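Local coordinates for solute-binding protein (Thermoactinomyces vulgaris, PDB 2ZYO) that binds maltodextrins such as maltotetraose, and cyclodextrins, probably as the extracellular recognition component of a sugar transport system, at residues Glu162-Val167 and Lys241-Ile246. Numbering follows the deposited sequence.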
# COMPACT_ATOMS: atom_id res chain seq x y z
N GLU A 162 -18.51 -25.93 -6.97
CA GLU A 162 -19.48 -25.63 -5.93
C GLU A 162 -19.29 -24.24 -5.34
O GLU A 162 -19.95 -23.86 -4.37
CB GLU A 162 -19.43 -26.70 -4.83
CG GLU A 162 -19.80 -28.10 -5.31
CD GLU A 162 -19.74 -29.16 -4.21
OE1 GLU A 162 -18.87 -29.06 -3.32
OE2 GLU A 162 -20.57 -30.10 -4.25
N GLN A 163 -18.37 -23.48 -5.95
CA GLN A 163 -18.03 -22.11 -5.52
C GLN A 163 -17.59 -22.07 -4.06
O GLN A 163 -17.88 -21.12 -3.33
CB GLN A 163 -19.21 -21.15 -5.77
CG GLN A 163 -19.74 -21.15 -7.20
CD GLN A 163 -18.74 -20.63 -8.21
OE1 GLN A 163 -17.98 -19.70 -7.93
NE2 GLN A 163 -18.73 -21.23 -9.39
N LYS A 164 -16.88 -23.13 -3.64
CA LYS A 164 -16.36 -23.24 -2.28
C LYS A 164 -14.84 -23.35 -2.34
O LYS A 164 -14.30 -24.08 -3.17
CB LYS A 164 -16.96 -24.47 -1.58
CG LYS A 164 -17.14 -24.34 -0.07
CD LYS A 164 -15.84 -24.59 0.69
CE LYS A 164 -15.87 -24.01 2.09
NZ LYS A 164 -14.51 -23.95 2.69
N TYR A 165 -14.16 -22.60 -1.47
CA TYR A 165 -12.70 -22.56 -1.48
C TYR A 165 -12.10 -22.61 -0.08
O TYR A 165 -12.67 -22.09 0.87
CB TYR A 165 -12.21 -21.29 -2.18
CG TYR A 165 -12.50 -21.27 -3.66
CD1 TYR A 165 -11.57 -21.76 -4.57
CD2 TYR A 165 -13.70 -20.76 -4.14
CE1 TYR A 165 -11.83 -21.75 -5.94
CE2 TYR A 165 -13.98 -20.75 -5.50
CZ TYR A 165 -13.04 -21.24 -6.39
OH TYR A 165 -13.31 -21.23 -7.74
N GLY A 166 -10.94 -23.25 0.03
CA GLY A 166 -10.12 -23.16 1.22
C GLY A 166 -9.33 -21.86 1.22
O GLY A 166 -9.32 -21.13 2.21
N VAL A 167 -8.65 -21.59 0.10
CA VAL A 167 -7.91 -20.34 -0.08
C VAL A 167 -8.18 -19.79 -1.47
O VAL A 167 -8.03 -20.49 -2.48
CB VAL A 167 -6.38 -20.53 0.10
CG1 VAL A 167 -5.68 -19.16 0.15
CG2 VAL A 167 -6.06 -21.32 1.36
N LYS A 241 -18.54 -19.14 1.94
CA LYS A 241 -18.03 -20.42 1.44
C LYS A 241 -16.53 -20.40 1.12
O LYS A 241 -16.03 -21.27 0.40
CB LYS A 241 -18.83 -20.87 0.21
CG LYS A 241 -20.29 -21.23 0.49
CD LYS A 241 -21.01 -21.71 -0.77
CE LYS A 241 -21.55 -20.55 -1.62
NZ LYS A 241 -20.50 -19.81 -2.38
N VAL A 242 -15.82 -19.41 1.66
CA VAL A 242 -14.37 -19.32 1.49
C VAL A 242 -13.71 -19.18 2.86
O VAL A 242 -13.98 -18.22 3.59
CB VAL A 242 -13.96 -18.14 0.57
CG1 VAL A 242 -12.44 -18.04 0.47
CG2 VAL A 242 -14.56 -18.30 -0.82
N ALA A 243 -12.84 -20.13 3.21
CA ALA A 243 -12.20 -20.14 4.52
C ALA A 243 -11.22 -18.98 4.69
O ALA A 243 -11.22 -18.32 5.73
CB ALA A 243 -11.50 -21.46 4.76
N ALA A 244 -10.39 -18.73 3.67
CA ALA A 244 -9.37 -17.69 3.75
C ALA A 244 -9.12 -17.02 2.41
O ALA A 244 -9.19 -17.66 1.36
CB ALA A 244 -8.07 -18.27 4.30
N VAL A 245 -8.86 -15.72 2.46
CA VAL A 245 -8.40 -14.96 1.30
C VAL A 245 -7.10 -14.24 1.65
O VAL A 245 -6.77 -14.07 2.82
CB VAL A 245 -9.46 -13.93 0.79
CG1 VAL A 245 -10.77 -14.62 0.43
CG2 VAL A 245 -9.69 -12.81 1.81
N ILE A 246 -6.36 -13.83 0.61
CA ILE A 246 -5.24 -12.92 0.79
C ILE A 246 -5.70 -11.57 0.25
O ILE A 246 -5.92 -11.41 -0.95
CB ILE A 246 -3.95 -13.40 0.09
CG1 ILE A 246 -3.50 -14.75 0.67
CG2 ILE A 246 -2.84 -12.36 0.22
CD1 ILE A 246 -2.34 -15.39 -0.06
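Tyr165 and Val242 pair in parallel register: Tyr165 N donates to Lys241 O at 3.0 Å, and Tyr165 O receives Ala243 N at 3.1 Å. Lys164 reaches the same carbonyl of Tyr165, its NZ lying 3.2 Å from Tyr165 O, and the two donors approach from opposite faces of the carbonyl plane. A bend at chi2 (-81°) lays the Lys164 chain across Lys241 O, with CE 3.2 Å from that oxygen, and brings the ammonium to Tyr165. With an alanine in place of Lys164, Tyr165 O would probably lose its second donor and keep Ala243 N, and the methylenes lying over Lys241 O would be gone. Lys241 folds back through bends at chi3 and chi4; its NZ comes 3.1 Å from Gln163 O, above the carbonyl plane, and also bonds Ser239. On the face that carries Tyr165 and Val242, Tyr165 CB meets Val242 CG2 at 4.0 Å, and both residues pack on Leu236 of helix 230-238. Both chains then kink together at Gly166 and Ala243, where Ala243 CB sits 3.4 Å from Gly166 O. That oxygen takes a weak bond from Ala244 N, bent to 129° at the hydrogen, before Val167 and Ala244 pair again. Val167 packs against helix 147-157, while Asn158 bonds Gly166 N and Val167 O. Strand 242-247 also pairs antiparallel with strand 120-136; strand 165-169 thereby adds a parallel strand to a mixed sheet that helices 230-238 and 147-157 cover on its two faces, the alpha/beta architecture of a periplasmic-binding-protein lobe.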